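Local atomic coordinates of Sensory/regulatory protein rpfC (Xanthomonas campestris pv. campestris, PDB entry 3M6M), a protein that probably relays phosphoryl groups as a sensory histidine kinase whose magnesium-binding receiver domain has the response-regulator fold. Residues A25-L30 and C43-E48; V82-A85 and R89-P92; A115-A118 and A124-L127. All blocks are in the same frame, centred on the assembly; numbering follows the deposited sequence.

Contact 1: A25-L30 and C43-E48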
# COMPACT_ATOMS: atom_id res chain seq x y z
N ALA D 25 7.17 6.03 -50.84
CA ALA D 25 8.62 5.97 -51.02
C ALA D 25 9.31 5.05 -50.01
O ALA D 25 10.18 4.26 -50.38
CB ALA D 25 9.22 7.37 -50.97
N ASN D 26 8.90 5.15 -48.74
CA ASN D 26 9.46 4.32 -47.67
C ASN D 26 9.22 2.83 -47.86
O ASN D 26 10.10 2.01 -47.61
CB ASN D 26 8.94 4.77 -46.30
CG ASN D 26 9.43 6.15 -45.90
OD1 ASN D 26 10.55 6.54 -46.21
ND2 ASN D 26 8.58 6.90 -45.20
N ARG D 27 8.01 2.48 -48.31
CA ARG D 27 7.67 1.09 -48.61
C ARG D 27 8.52 0.56 -49.77
O ARG D 27 8.94 -0.60 -49.75
CB ARG D 27 6.18 0.95 -48.96
CG ARG D 27 5.22 1.36 -47.85
CD ARG D 27 3.80 0.90 -48.14
NE ARG D 27 3.28 1.43 -49.41
CZ ARG D 27 2.60 2.56 -49.53
NH1 ARG D 27 2.33 3.31 -48.47
NH2 ARG D 27 2.17 2.94 -50.73
N MET D 28 8.77 1.42 -50.75
CA MET D 28 9.54 1.05 -51.94
C MET D 28 11.01 0.78 -51.67
O MET D 28 11.56 -0.21 -52.16
CB MET D 28 9.38 2.10 -53.05
CG MET D 28 8.04 2.04 -53.77
SD MET D 28 7.94 3.16 -55.18
CE MET D 28 6.39 2.62 -55.92
N VAL D 29 11.65 1.64 -50.87
CA VAL D 29 13.07 1.47 -50.52
C VAL D 29 13.30 0.24 -49.63
O VAL D 29 14.32 -0.42 -49.74
CB VAL D 29 13.72 2.75 -49.90
CG1 VAL D 29 13.75 3.89 -50.91
CG2 VAL D 29 13.02 3.18 -48.61
N LEU D 30 12.33 -0.05 -48.76
CA LEU D 30 12.40 -1.21 -47.88
C LEU D 30 12.20 -2.51 -48.65
O LEU D 30 12.91 -3.49 -48.41
CB LEU D 30 11.39 -1.09 -46.73
CG LEU D 30 11.78 -0.20 -45.55
CD1 LEU D 30 10.55 0.21 -44.74
CD2 LEU D 30 12.81 -0.88 -44.65
N CYS D 43 4.11 -5.21 -48.59
CA CYS D 43 4.02 -3.85 -48.06
C CYS D 43 2.57 -3.42 -47.92
O CYS D 43 1.74 -3.69 -48.79
CB CYS D 43 4.78 -2.88 -48.96
SG CYS D 43 6.55 -3.16 -48.96
N VAL D 44 2.29 -2.75 -46.80
CA VAL D 44 0.93 -2.32 -46.49
C VAL D 44 0.93 -0.87 -45.99
O VAL D 44 1.97 -0.35 -45.56
CB VAL D 44 0.24 -3.33 -45.54
CG1 VAL D 44 0.38 -2.92 -44.07
CG2 VAL D 44 -1.21 -3.53 -45.94
N ASN D 45 -0.23 -0.21 -46.04
CA ASN D 45 -0.31 1.24 -45.85
C ASN D 45 -0.41 1.75 -44.41
O ASN D 45 -0.19 2.94 -44.15
CB ASN D 45 -1.46 1.82 -46.69
CG ASN D 45 -1.15 1.85 -48.18
OD1 ASN D 45 -1.85 2.52 -48.95
ND2 ASN D 45 -0.11 1.14 -48.60
N GLY D 46 -0.76 0.87 -43.47
CA GLY D 46 -0.95 1.27 -42.08
C GLY D 46 -0.95 0.12 -41.09
O GLY D 46 -0.77 -1.03 -41.47
N ALA D 47 -1.18 0.45 -39.82
CA ALA D 47 -1.13 -0.52 -38.73
C ALA D 47 -2.30 -1.51 -38.72
O ALA D 47 -2.12 -2.67 -38.34
CB ALA D 47 -1.02 0.19 -37.38
N GLU D 48 -3.48 -1.05 -39.13
CA GLU D 48 -4.66 -1.91 -39.16
C GLU D 48 -4.56 -2.97 -40.25
O GLU D 48 -5.04 -4.10 -40.07
CB GLU D 48 -5.92 -1.08 -39.37
CG GLU D 48 -6.44 -0.42 -38.11
CD GLU D 48 -7.49 0.64 -38.38
OE1 GLU D 48 -7.75 1.46 -37.47
OE2 GLU D 48 -8.05 0.67 -39.50
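R27 on helix 24-35 reaches across C43 and N45, where the edge strand 40-44 runs out toward helix 47-56. The backbones come closest at R27 and C43, with 6.2 Å between their CA atoms. Traced outward, the arginine begins with CB, which lies 4.1 Å from both CB and SG of C43. The same sulfur also faces the R27 backbone, at 3.6 Å from its carbonyl O, a van der Waals approach without a hydrogen bond. Beyond CG comes CD, 3.4 Å from V44 O. A bend there (chi3 -58°) turns the guanidinium out of the line of the methylene chain and places one of its faces against the N45 amide. The amide nitrogen ND2 sits over the middle of the group, 3.2 Å above its plane and equally far from CZ, while the guanidinium and amide planes are tilted 28° apart. NH1 of R27 ends 3.3 Å from N45 ND2, but two donors cannot bond. Its hydrogen bond goes instead to the backbone O of D21, next in sequence to the magnesium ligand D22, and the side chain of R27 lies about 9 Å from the ion. This ties the helix to the loop after strand 16-20 in the receiver fold, while C43 packs on V19 of the same strand. As modelled, the amide nitrogen lies over one face of the guanidinium with no hydrogen bond between the two groups, so across this contact the segments meet by van der Waals approach alone, while the bond to D21 O probably steadies the charged tip.

Contact 2: V82-A85 and R89-P92; sequences VMQA and RYTP
Q84, late in helix 73-85, reaches over Y90 and T91 in the turn that leads into strand 93-97. This is a helix-to-strand connection of the alternating beta-alpha receiver fold, and P92, at its end, is joined by a backbone hydrogen bond to V62 of the neighbouring strand. In V82-A85, V82 comes first; it faces an apolar side chain of another chain, and its carbonyl O is hydrogen-bonded to S86 OG. M83 turns inward, onto L51 of helix 47-56 and M88 of the turn. Q84 alone spans the gap to R89-P92, and its CA approaches that of Y90 to 5.9 Å. Its extended chain (chi2 163°) carries the amide out over the turn. On the way CG passes R89 O at 3.9 Å, and CD comes to 3.6 Å from Y90 CD1. The two polar ends of the amide then part: OE1 leans on the tyrosine at 3.2 Å from CD1, and NE2 points to the backbone of T91, 3.6 Å from its N, another donor, and 3.7 Å from its O; neither is a hydrogen bond. Y90 holds its ring beside this amide because CG lies opposite the backbone N (chi1 178°); amide and ring planes stand 60° apart, which excludes a parallel stack. The ring also touches R114, and T91 OG1 makes a weak hydrogen bond to Y59 O. Last comes A85, whose N has a weak bond to V82 O, 3.2 Å long, and whose carbonyl O accepts a hydrogen bond from a polar side chain of another chain.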
# COMPACT_ATOMS: atom_id res chain seq x y z
N VAL D 82 -1.82 -8.36 -26.53
CA VAL D 82 -3.04 -9.02 -26.04
C VAL D 82 -3.53 -10.13 -26.99
O VAL D 82 -3.97 -11.18 -26.53
CB VAL D 82 -4.17 -8.00 -25.66
CG1 VAL D 82 -4.51 -7.08 -26.81
CG2 VAL D 82 -5.42 -8.72 -25.16
N MET D 83 -3.42 -9.89 -28.30
CA MET D 83 -3.76 -10.90 -29.30
C MET D 83 -2.91 -12.16 -29.14
O MET D 83 -3.44 -13.27 -29.16
CB MET D 83 -3.62 -10.34 -30.72
CG MET D 83 -4.72 -9.38 -31.13
SD MET D 83 -4.32 -8.41 -32.60
CE MET D 83 -4.89 -9.48 -33.92
N GLN D 84 -1.61 -11.97 -28.94
CA GLN D 84 -0.66 -13.07 -28.73
C GLN D 84 -0.90 -13.84 -27.43
O GLN D 84 -0.57 -15.02 -27.33
CB GLN D 84 0.78 -12.58 -28.82
CG GLN D 84 1.26 -12.37 -30.25
CD GLN D 84 2.51 -11.52 -30.37
OE1 GLN D 84 3.16 -11.19 -29.38
NE2 GLN D 84 2.85 -11.15 -31.60
N ALA D 85 -1.48 -13.17 -26.44
CA ALA D 85 -1.88 -13.82 -25.19
C ALA D 85 -3.27 -14.44 -25.31
O ALA D 85 -3.69 -15.21 -24.44
CB ALA D 85 -1.83 -12.83 -24.05
N ARG D 89 -0.51 -16.65 -32.96
CA ARG D 89 0.89 -17.01 -33.16
C ARG D 89 1.80 -15.81 -32.90
O ARG D 89 1.51 -14.69 -33.35
CB ARG D 89 1.09 -17.52 -34.59
CG ARG D 89 2.53 -17.77 -35.01
CD ARG D 89 2.74 -17.35 -36.45
NE ARG D 89 4.03 -17.78 -36.99
CZ ARG D 89 4.24 -18.91 -37.66
NH1 ARG D 89 3.23 -19.75 -37.90
NH2 ARG D 89 5.45 -19.20 -38.11
N TYR D 90 2.88 -16.03 -32.16
CA TYR D 90 3.88 -14.99 -31.92
C TYR D 90 4.69 -14.70 -33.18
O TYR D 90 5.11 -15.63 -33.88
CB TYR D 90 4.82 -15.35 -30.77
CG TYR D 90 5.89 -14.30 -30.53
CD1 TYR D 90 5.62 -13.17 -29.76
CD2 TYR D 90 7.16 -14.42 -31.10
CE1 TYR D 90 6.59 -12.19 -29.55
CE2 TYR D 90 8.14 -13.45 -30.89
CZ TYR D 90 7.84 -12.34 -30.11
OH TYR D 90 8.81 -11.38 -29.90
N THR D 91 4.90 -13.42 -33.46
CA THR D 91 5.78 -12.99 -34.54
C THR D 91 6.50 -11.68 -34.19
O THR D 91 5.86 -10.72 -33.74
CB THR D 91 5.05 -12.93 -35.92
OG1 THR D 91 5.61 -11.88 -36.73
CG2 THR D 91 3.56 -12.70 -35.76
N PRO D 92 7.83 -11.65 -34.36
CA PRO D 92 8.70 -10.52 -34.00
C PRO D 92 8.34 -9.23 -34.73
O PRO D 92 8.02 -9.26 -35.92
CB PRO D 92 10.09 -10.99 -34.43
CG PRO D 92 10.01 -12.47 -34.43
CD PRO D 92 8.62 -12.78 -34.88

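Contact 3: A115-A118 and A124-L127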
# COMPACT_ATOMS: atom_id res chain seq x y z
N ALA D 115 13.09 -4.80 -31.68
CA ALA D 115 14.14 -3.92 -32.18
C ALA D 115 13.60 -2.55 -32.56
O ALA D 115 12.46 -2.43 -33.02
CB ALA D 115 14.87 -4.56 -33.36
N PHE D 116 14.43 -1.53 -32.37
CA PHE D 116 14.10 -0.16 -32.75
C PHE D 116 15.26 0.42 -33.55
O PHE D 116 16.34 0.68 -33.01
CB PHE D 116 13.84 0.68 -31.49
CG PHE D 116 13.10 1.97 -31.77
CD1 PHE D 116 11.77 2.10 -31.41
CD2 PHE D 116 13.75 3.05 -32.36
CE1 PHE D 116 11.08 3.28 -31.65
CE2 PHE D 116 13.07 4.24 -32.61
CZ PHE D 116 11.73 4.35 -32.25
N LEU D 117 15.03 0.61 -34.85
CA LEU D 117 16.07 1.10 -35.75
C LEU D 117 15.71 2.45 -36.36
O LEU D 117 14.54 2.74 -36.63
CB LEU D 117 16.37 0.08 -36.84
CG LEU D 117 17.07 -1.21 -36.41
CD1 LEU D 117 16.76 -2.34 -37.38
CD2 LEU D 117 18.58 -1.01 -36.27
N ALA D 118 16.74 3.28 -36.57
CA ALA D 118 16.56 4.64 -37.06
C ALA D 118 16.24 4.69 -38.55
O ALA D 118 16.71 3.86 -39.33
CB ALA D 118 17.79 5.49 -36.74
N ALA D 124 22.67 -2.59 -43.55
CA ALA D 124 23.51 -3.48 -42.76
C ALA D 124 22.93 -3.74 -41.37
O ALA D 124 22.91 -4.89 -40.92
CB ALA D 124 24.93 -2.92 -42.66
N LYS D 125 22.46 -2.69 -40.71
CA LYS D 125 21.87 -2.80 -39.37
C LYS D 125 20.50 -3.46 -39.35
O LYS D 125 20.13 -4.10 -38.37
CB LYS D 125 21.81 -1.43 -38.68
CG LYS D 125 22.72 -1.29 -37.46
CD LYS D 125 24.21 -1.27 -37.83
CE LYS D 125 25.09 -1.34 -36.59
NZ LYS D 125 26.53 -1.43 -36.95
N LEU D 126 19.75 -3.30 -40.44
CA LEU D 126 18.43 -3.93 -40.56
C LEU D 126 18.56 -5.44 -40.77
O LEU D 126 17.93 -6.22 -40.05
CB LEU D 126 17.62 -3.28 -41.69
CG LEU D 126 16.16 -3.71 -41.88
CD1 LEU D 126 15.28 -3.31 -40.70
CD2 LEU D 126 15.60 -3.12 -43.17
N LEU D 127 19.38 -5.83 -41.74
CA LEU D 127 19.55 -7.24 -42.10
C LEU D 127 20.21 -8.08 -41.00
O LEU D 127 19.90 -9.26 -40.85
CB LEU D 127 20.33 -7.38 -43.41
CG LEU D 127 19.61 -6.96 -44.70
CD1 LEU D 127 20.61 -6.73 -45.83
CD2 LEU D 127 18.55 -7.98 -45.12
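L117 points from strand 115-118 at helix 123-133, and its two methyl groups divide the contact between a buried and an exposed residue. CD1 makes the tight half: it lies 3.8 Å from L126 CD1 and 3.9 Å from L126 CA, so it touches both the tip and the root of that leucine, and it is also 3.9 Å from K125 O. The side chains of L117 and L126 run at a slant to each other. L126 swings its CG away from the backbone N (chi1 -174°), toward the interior, where it also packs on V121 and on L30 and L33 of helix 24-35. Both elements belong to the last beta-alpha unit of the five-stranded parallel receiver fold: strand 115-118 lies at one edge of the sheet, L117 is hydrogen-bonded through its backbone to V95 on the adjoining strand, and the helix after it lies over the same face as helix 24-35. On the solvent side the distances are slightly longer, CD2 of L117 lying 4.1 Å from K125 CB and 4.0 Å from K125 O, and the side chains cross at about a right angle. Beyond CB the exposed lysine bends (chi2 69°) and carries NZ away from the strand.

The contacts come one after another along the chain, in the order 1, 2, 3, without interleaving. All lie within one receiver domain. The centres of contacts 1 and 3 are about 16 Å apart; the centre of contact 2 is about 21 Å from each of theirs. Contacts 1 and 3 involve the two outermost strands of the sheet, 40-44 and 115-118, and touch directly, L30 CD2 lying 3.9 Å from L126 CD2, so helices 24-35 and 123-133 pack on each other there. Contact 2 lies across the chain's centre from contact 1 and touches neither. Thus the L30–L126 packing links contacts 1 and 3, while contact 2 closes a separate turn beside another chain.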